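Local coordinates for protein condensin complex subunit 3 (Schizosaccharomyces pombe, PDB 5OQR) that serves as a regulatory subunit of condensin, the complex required to convert interphase chromatin into condensed mitotic-like chromosomes, at residues Lys505-Leu510 against Val537-Thr542; Lys592-Leu597 against Leu603-Leu608. All blocks are in the same frame, centred on the assembly; numbering follows the deposited sequence.

Contact 1. Residues Lys505-Leu510 against Val537-Thr542; sequences KGLECL and VVLKCT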
ATOM      1  N   LYS A 505     -17.532  -2.614  29.604  1.00 40.08           N
ATOM      2  CA  LYS A 505     -18.107  -3.766  28.921  1.00 41.70           C
ATOM      3  C   LYS A 505     -19.626  -3.663  28.864  1.00 37.44           C
ATOM      4  O   LYS A 505     -20.243  -4.061  27.871  1.00 35.96           O
ATOM      5  CB  LYS A 505     -17.673  -5.052  29.621  1.00 38.99           C
ATOM      6  CG  LYS A 505     -18.226  -6.326  29.001  1.00 44.20           C
ATOM      7  CD  LYS A 505     -17.632  -6.619  27.630  1.00 47.02           C
ATOM      8  CE  LYS A 505     -16.165  -7.001  27.712  1.00 57.84           C
ATOM      9  NZ  LYS A 505     -15.932  -8.163  28.617  1.00 61.02           N
ATOM     10  N   GLY A 506     -20.245  -3.126  29.917  1.00 35.16           N
ATOM     11  CA  GLY A 506     -21.688  -2.975  29.909  1.00 33.22           C
ATOM     12  C   GLY A 506     -22.163  -2.002  28.849  1.00 35.56           C
ATOM     13  O   GLY A 506     -23.221  -2.193  28.246  1.00 30.59           O
ATOM     14  N   LEU A 507     -21.390  -0.942  28.608  1.00 33.23           N
ATOM     15  CA  LEU A 507     -21.779   0.034  27.595  1.00 34.40           C
ATOM     16  C   LEU A 507     -21.684  -0.554  26.194  1.00 34.45           C
ATOM     17  O   LEU A 507     -22.559  -0.313  25.357  1.00 34.95           O
ATOM     18  CB  LEU A 507     -20.913   1.287  27.711  1.00 36.26           C
ATOM     19  CG  LEU A 507     -21.354   2.284  28.785  1.00 37.21           C
ATOM     20  CD1 LEU A 507     -20.268   3.303  29.037  1.00 44.72           C
ATOM     21  CD2 LEU A 507     -22.641   2.978  28.377  1.00 36.76           C
ATOM     22  N   GLU A 508     -20.629  -1.322  25.917  1.00 31.74           N
ATOM     23  CA  GLU A 508     -20.537  -2.006  24.632  1.00 33.20           C
ATOM     24  C   GLU A 508     -21.724  -2.936  24.423  1.00 30.52           C
ATOM     25  O   GLU A 508     -22.240  -3.053  23.307  1.00 32.78           O
ATOM     26  CB  GLU A 508     -19.226  -2.782  24.541  1.00 38.39           C
ATOM     27  CG  GLU A 508     -17.984  -1.931  24.737  1.00 45.14           C
ATOM     28  CD  GLU A 508     -16.711  -2.753  24.726  1.00 62.22           C
ATOM     29  OE1 GLU A 508     -16.283  -3.176  23.632  1.00 81.15           O
ATOM     30  OE2 GLU A 508     -16.144  -2.987  25.815  1.00 62.88           O
ATOM     31  N   CYS A 509     -22.173  -3.606  25.487  1.00 29.60           N
ATOM     32  CA  CYS A 509     -23.352  -4.457  25.382  1.00 28.85           C
ATOM     33  C   CYS A 509     -24.606  -3.629  25.146  1.00 28.84           C
ATOM     34  O   CYS A 509     -25.456  -3.997  24.328  1.00 28.03           O
ATOM     35  CB  CYS A 509     -23.510  -5.302  26.648  1.00 48.89           C
ATOM     36  SG  CYS A 509     -22.291  -6.605  26.856  1.00 37.53           S
ATOM     37  N   LEU A 510     -24.742  -2.513  25.861  1.00 32.37           N
ATOM     38  CA  LEU A 510     -25.895  -1.643  25.663  1.00 29.74           C
ATOM     39  C   LEU A 510     -25.948  -1.117  24.235  1.00 25.78           C
ATOM     40  O   LEU A 510     -27.027  -1.016  23.643  1.00 27.33           O
ATOM     41  CB  LEU A 510     -25.846  -0.490  26.663  1.00 25.35           C
ATOM     42  CG  LEU A 510     -26.909   0.598  26.521  1.00 27.27           C
ATOM     43  CD1 LEU A 510     -28.304   0.013  26.462  1.00 26.03           C
ATOM     44  CD2 LEU A 510     -26.797   1.575  27.669  1.00 27.37           C
ATOM     45  N   VAL A 537     -10.815   8.518  27.009  1.00 38.82           N
ATOM     46  CA  VAL A 537     -10.633   8.295  25.578  1.00 36.88           C
ATOM     47  C   VAL A 537     -11.307   6.999  25.152  1.00 38.88           C
ATOM     48  O   VAL A 537     -11.968   6.940  24.108  1.00 45.48           O
ATOM     49  CB  VAL A 537      -9.134   8.300  25.227  1.00 38.29           C
ATOM     50  CG1 VAL A 537      -8.916   7.929  23.766  1.00 39.98           C
ATOM     51  CG2 VAL A 537      -8.536   9.666  25.515  1.00 52.88           C
ATOM     52  N   VAL A 538     -11.147   5.938  25.945  1.00 46.02           N
ATOM     53  CA  VAL A 538     -11.810   4.674  25.633  1.00 42.19           C
ATOM     54  C   VAL A 538     -13.315   4.880  25.545  1.00 40.79           C
ATOM     55  O   VAL A 538     -13.994   4.266  24.713  1.00 33.78           O
ATOM     56  CB  VAL A 538     -11.445   3.610  26.685  1.00 40.54           C
ATOM     57  CG1 VAL A 538     -12.277   2.343  26.496  1.00 37.33           C
ATOM     58  CG2 VAL A 538      -9.965   3.281  26.607  1.00 41.27           C
ATOM     59  N   LEU A 539     -13.859   5.742  26.401  1.00 37.24           N
ATOM     60  CA  LEU A 539     -15.295   5.986  26.399  1.00 31.74           C
ATOM     61  C   LEU A 539     -15.701   6.873  25.230  1.00 39.24           C
ATOM     62  O   LEU A 539     -16.780   6.693  24.657  1.00 35.53           O
ATOM     63  CB  LEU A 539     -15.710   6.616  27.729  1.00 33.87           C
ATOM     64  CG  LEU A 539     -17.000   6.106  28.378  1.00 44.29           C
ATOM     65  CD1 LEU A 539     -16.948   4.609  28.634  1.00 39.74           C
ATOM     66  CD2 LEU A 539     -17.252   6.845  29.681  1.00 37.79           C
ATOM     67  N   LYS A 540     -14.847   7.830  24.861  1.00 44.43           N
ATOM     68  CA  LYS A 540     -15.106   8.636  23.674  1.00 34.68           C
ATOM     69  C   LYS A 540     -15.183   7.763  22.431  1.00 33.52           C
ATOM     70  O   LYS A 540     -16.058   7.956  21.581  1.00 31.37           O
ATOM     71  CB  LYS A 540     -14.018   9.694  23.511  1.00 34.52           C
ATOM     72  CG  LYS A 540     -14.045  10.793  24.552  1.00 39.94           C
ATOM     73  CD  LYS A 540     -12.823  11.682  24.415  1.00 44.74           C
ATOM     74  CE  LYS A 540     -12.800  12.774  25.464  1.00 48.24           C
ATOM     75  NZ  LYS A 540     -13.730  13.886  25.133  1.00 59.76           N
ATOM     76  N   CYS A 541     -14.269   6.799  22.304  1.00 32.46           N
ATOM     77  CA  CYS A 541     -14.303   5.899  21.158  1.00 36.57           C
ATOM     78  C   CYS A 541     -15.562   5.043  21.159  1.00 33.46           C
ATOM     79  O   CYS A 541     -16.083   4.707  20.092  1.00 39.05           O
ATOM     80  CB  CYS A 541     -13.061   5.011  21.148  1.00 34.32           C
ATOM     81  SG  CYS A 541     -11.513   5.901  20.938  1.00 44.83           S
ATOM     82  N   THR A 542     -16.067   4.685  22.338  1.00 32.51           N
ATOM     83  CA  THR A 542     -17.307   3.919  22.404  1.00 35.64           C
ATOM     84  C   THR A 542     -18.486   4.762  21.944  1.00 30.01           C
ATOM     85  O   THR A 542     -19.400   4.256  21.285  1.00 29.15           O
ATOM     86  CB  THR A 542     -17.531   3.402  23.829  1.00 33.79           C
ATOM     87  OG1 THR A 542     -16.515   2.448  24.153  1.00 30.68           O
ATOM     88  CG2 THR A 542     -18.896   2.735  23.972  1.00 30.43           C
TER
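Leu507 makes the side-chain contacts of 505-510 with 537-542, meeting Leu539 with its terminal branch and Thr542 with its stem. Its CG lies anti to the carbonyl carbon and beside the backbone N (chi1 -82°), and with chi2 extended, CD1 ends 3.6 Å from Leu539 CD1. The two side chains cross at about a right angle, so they meet methyl to methyl and do not lie alongside each other. Leu539 leaves its helix to one side of the facing helix, and only its end swings back to complete this apolar contact. Lower on the same side chain, Leu507 CB comes within 4.5 Å of Thr542 CG2, the methyl branch of the threonine. The hydroxyl branch serves its own helix: Thr542 OG1 donates to Val538 O at 3.2 Å, a bond consistent with chi1 of -66° that sets the side on which CG2 lies. That carbonyl also accepts the helical bond from Thr542 N, and the two donors reach it from opposite faces of its plane. One residue on, Glu508 lies alongside, its CG 4.7 Å from Thr542 OG1, beyond direct contact. The two segments bury 135 Å² in all, both sides summed. Helix 500-514 belongs to HEAT repeat 7 and helix 537-554 to HEAT repeat 8. Between them in sequence, helix 518-534 packs Cys531 on Leu507 and sends the Tyr528 hydroxyl to Leu507 O, while helix 580-597 takes up Cys541 and helix 457-471 meets Lys505 and Glu508.

Contact 2. Residues Lys592-Leu597 against Leu603-Leu608; sequences KLLVIL and LFLKPL
Leu594 turns its side chain out toward helix 601-613 with chi1 at -99°, and with chi2 at 45° its two methyls spread to different partners. CD1 goes to the N-terminal part of the facing segment, 4.3 Å from Phe604 CB, and approaches the Phe604 ring obliquely. CD2 touches two leucines, 4.0 Å from Leu605 CD1 and 4.1 Å from Leu608 CD1. These two contacts differ in kind: Leu608 reaches for Leu594 tip to tip, whereas Leu605, whose CB points to one side, brings only its end back and the two chains cross obliquely. Thus one leucine of helix 580-597 is held by three side chains of a single face of the next helix, through apolar contacts alone, and all four residues are buried. Leu594 and Phe604 are also the closest backbone pair, their CA atoms 8.4 Å apart. Around this cluster, Phe630 of helix 621-635 covers both Leu594 and Leu608, the Phe604 ring stacks with Phe571, and Leu605 packs on Arg644 and Ile645 of helix 639-661. Away from the leucine cluster, Lys592, Val595 and Ile596 contact the chain of another protein; Lys592 NZ hydrogen-bonds to the backbone of that other protein, and Lys592 makes a cation-pi contact with one of its aromatic side chains. Each helix has an irregularity here: a wider pi-type turn at 593-597 and a kink at Pro607, whose N lacks a bond to the preceding turn. The segment axes run roughly antiparallel at 143°, 11.2 Å apart, and a short connection links the helices: a helical hairpin consistent with an alpha-solenoid such as the HEAT repeats earlier and later in this chain.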
ATOM      1  N   LYS A 592     -17.772   7.132   6.629  1.00 37.94           N
ATOM      2  CA  LYS A 592     -18.854   6.202   6.317  1.00 33.91           C
ATOM      3  C   LYS A 592     -20.219   6.873   6.396  1.00 30.60           C
ATOM      4  O   LYS A 592     -21.122   6.517   5.632  1.00 34.01           O
ATOM      5  CB  LYS A 592     -18.806   4.973   7.232  1.00 39.29           C
ATOM      6  CG  LYS A 592     -18.370   5.224   8.660  1.00 44.19           C
ATOM      7  CD  LYS A 592     -18.518   3.983   9.528  1.00 48.49           C
ATOM      8  CE  LYS A 592     -17.511   2.905   9.153  1.00 41.53           C
ATOM      9  NZ  LYS A 592     -17.711   1.670   9.960  1.00 42.86           N
ATOM     10  N   LEU A 593     -20.394   7.845   7.293  1.00 25.38           N
ATOM     11  CA  LEU A 593     -21.646   8.593   7.322  1.00 28.39           C
ATOM     12  C   LEU A 593     -21.886   9.339   6.014  1.00 33.94           C
ATOM     13  O   LEU A 593     -23.034   9.473   5.578  1.00 33.97           O
ATOM     14  CB  LEU A 593     -21.652   9.578   8.491  1.00 22.77           C
ATOM     15  CG  LEU A 593     -21.770   9.011   9.905  1.00 27.32           C
ATOM     16  CD1 LEU A 593     -21.717  10.134  10.920  1.00 27.19           C
ATOM     17  CD2 LEU A 593     -23.051   8.215  10.073  1.00 34.60           C
ATOM     18  N   LEU A 594     -20.822   9.827   5.375  1.00 33.65           N
ATOM     19  CA  LEU A 594     -20.978  10.530   4.104  1.00 34.17           C
ATOM     20  C   LEU A 594     -21.334   9.564   2.981  1.00 31.69           C
ATOM     21  O   LEU A 594     -22.306   9.781   2.248  1.00 34.24           O
ATOM     22  CB  LEU A 594     -19.695  11.297   3.772  1.00 31.71           C
ATOM     23  CG  LEU A 594     -19.665  12.798   4.082  1.00 31.16           C
ATOM     24  CD1 LEU A 594     -20.223  13.114   5.457  1.00 31.90           C
ATOM     25  CD2 LEU A 594     -18.244  13.315   3.973  1.00 36.44           C
ATOM     26  N   VAL A 595     -20.561   8.491   2.829  1.00 27.41           N
ATOM     27  CA  VAL A 595     -20.792   7.557   1.733  1.00 27.37           C
ATOM     28  C   VAL A 595     -22.117   6.827   1.910  1.00 34.34           C
ATOM     29  O   VAL A 595     -22.875   6.649   0.951  1.00 36.27           O
ATOM     30  CB  VAL A 595     -19.619   6.567   1.627  1.00 26.93           C
ATOM     31  CG1 VAL A 595     -19.880   5.539   0.538  1.00 44.87           C
ATOM     32  CG2 VAL A 595     -18.326   7.310   1.354  1.00 32.67           C
ATOM     33  N   ILE A 596     -22.412   6.382   3.131  1.00 37.10           N
ATOM     34  CA  ILE A 596     -23.591   5.555   3.361  1.00 38.91           C
ATOM     35  C   ILE A 596     -24.848   6.411   3.424  1.00 32.04           C
ATOM     36  O   ILE A 596     -25.872   6.081   2.817  1.00 39.70           O
ATOM     37  CB  ILE A 596     -23.419   4.723   4.648  1.00 35.70           C
ATOM     38  CG1 ILE A 596     -22.170   3.841   4.566  1.00 30.26           C
ATOM     39  CG2 ILE A 596     -24.644   3.852   4.888  1.00 34.90           C
ATOM     40  CD1 ILE A 596     -21.779   3.231   5.887  1.00 31.34           C
ATOM     41  N   LEU A 597     -24.791   7.518   4.163  1.00 33.59           N
ATOM     42  CA  LEU A 597     -25.978   8.291   4.498  1.00 37.00           C
ATOM     43  C   LEU A 597     -26.061   9.649   3.814  1.00 33.81           C
ATOM     44  O   LEU A 597     -27.147  10.232   3.784  1.00 32.64           O
ATOM     45  CB  LEU A 597     -26.043   8.512   6.017  1.00 28.29           C
ATOM     46  CG  LEU A 597     -26.977   7.623   6.842  1.00 30.43           C
ATOM     47  CD1 LEU A 597     -26.849   6.157   6.477  1.00 33.26           C
ATOM     48  CD2 LEU A 597     -26.700   7.822   8.321  1.00 31.28           C
ATOM     49  N   LEU A 603     -21.039  20.111   5.289  1.00 47.61           N
ATOM     50  CA  LEU A 603     -20.526  20.600   6.564  1.00 41.32           C
ATOM     51  C   LEU A 603     -19.232  19.895   6.953  1.00 35.96           C
ATOM     52  O   LEU A 603     -18.335  20.516   7.534  1.00 35.93           O
ATOM     53  CB  LEU A 603     -21.589  20.418   7.648  1.00 43.75           C
ATOM     54  CG  LEU A 603     -21.256  20.992   9.026  1.00 55.24           C
ATOM     55  CD1 LEU A 603     -21.236  22.510   8.993  1.00 62.58           C
ATOM     56  CD2 LEU A 603     -22.241  20.486  10.071  1.00 47.67           C
ATOM     57  N   PHE A 604     -19.114  18.606   6.646  1.00 35.02           N
ATOM     58  CA  PHE A 604     -17.939  17.836   7.038  1.00 38.89           C
ATOM     59  C   PHE A 604     -16.868  17.798   5.961  1.00 36.24           C
ATOM     60  O   PHE A 604     -15.687  17.625   6.281  1.00 37.69           O
ATOM     61  CB  PHE A 604     -18.340  16.399   7.390  1.00 29.35           C
ATOM     62  CG  PHE A 604     -19.035  16.271   8.712  1.00 28.56           C
ATOM     63  CD1 PHE A 604     -18.324  16.370   9.892  1.00 33.29           C
ATOM     64  CD2 PHE A 604     -20.397  16.049   8.775  1.00 28.96           C
ATOM     65  CE1 PHE A 604     -18.956  16.256  11.110  1.00 36.01           C
ATOM     66  CE2 PHE A 604     -21.036  15.933   9.989  1.00 33.15           C
ATOM     67  CZ  PHE A 604     -20.316  16.036  11.159  1.00 38.25           C
ATOM     68  N   LEU A 605     -17.250  17.952   4.694  1.00 35.06           N
ATOM     69  CA  LEU A 605     -16.292  17.794   3.606  1.00 29.65           C
ATOM     70  C   LEU A 605     -15.112  18.748   3.755  1.00 29.73           C
ATOM     71  O   LEU A 605     -13.969  18.383   3.463  1.00 35.67           O
ATOM     72  CB  LEU A 605     -17.000  18.015   2.268  1.00 34.42           C
ATOM     73  CG  LEU A 605     -16.702  17.136   1.053  1.00 39.09           C
ATOM     74  CD1 LEU A 605     -16.333  15.708   1.405  1.00 31.33           C
ATOM     75  CD2 LEU A 605     -17.935  17.141   0.158  1.00 39.48           C
ATOM     76  N   LYS A 606     -15.368  19.977   4.216  1.00 32.79           N
ATOM     77  CA  LYS A 606     -14.276  20.939   4.351  1.00 35.27           C
ATOM     78  C   LYS A 606     -13.399  20.628   5.556  1.00 32.22           C
ATOM     79  O   LYS A 606     -12.172  20.532   5.389  1.00 36.07           O
ATOM     80  CB  LYS A 606     -14.840  22.363   4.393  1.00 42.57           C
ATOM     81  CG  LYS A 606     -13.793  23.461   4.511  1.00 35.43           C
ATOM     82  CD  LYS A 606     -14.329  24.643   5.295  1.00 42.55           C
ATOM     83  CE  LYS A 606     -13.288  25.740   5.421  1.00 62.68           C
ATOM     84  NZ  LYS A 606     -13.538  26.619   6.594  1.00 85.54           N
ATOM     85  N   PRO A 607     -13.927  20.456   6.769  1.00 40.11           N
ATOM     86  CA  PRO A 607     -13.059  20.016   7.874  1.00 31.21           C
ATOM     87  C   PRO A 607     -12.296  18.734   7.585  1.00 32.99           C
ATOM     88  O   PRO A 607     -11.164  18.578   8.059  1.00 29.70           O
ATOM     89  CB  PRO A 607     -14.049  19.832   9.029  1.00 29.72           C
ATOM     90  CG  PRO A 607     -15.148  20.761   8.721  1.00 33.83           C
ATOM     91  CD  PRO A 607     -15.285  20.782   7.242  1.00 40.18           C
ATOM     92  N   LEU A 608     -12.880  17.805   6.828  1.00 36.07           N
ATOM     93  CA  LEU A 608     -12.172  16.573   6.496  1.00 33.79           C
ATOM     94  C   LEU A 608     -10.945  16.860   5.643  1.00 36.14           C
ATOM     95  O   LEU A 608      -9.844  16.380   5.934  1.00 40.24           O
ATOM     96  CB  LEU A 608     -13.104  15.605   5.762  1.00 34.63           C
ATOM     97  CG  LEU A 608     -13.727  14.432   6.519  1.00 27.84           C
ATOM     98  CD1 LEU A 608     -14.399  13.514   5.515  1.00 35.36           C
ATOM     99  CD2 LEU A 608     -12.712  13.652   7.333  1.00 36.66           C
TER

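Both contacts are leucine-centred and apolar, and they lie in series in the C-terminal half of the solenoid, their centres 23 Å apart and nearest atoms about 11 Å apart. Contact 1 is partly buried and relates the second helices of two successive HEAT repeats, with another helix between them in sequence. Contact 2 is fully buried and joins consecutive helices across a short connection. A threonine enters contact 1, and its hydroxyl bonds within its own helix, whereas contact 2 is purely hydrocarbon. Helices 537-554 and 580-597, one from each contact, pack directly on each other, and only contact 2 adjoins another protein chain.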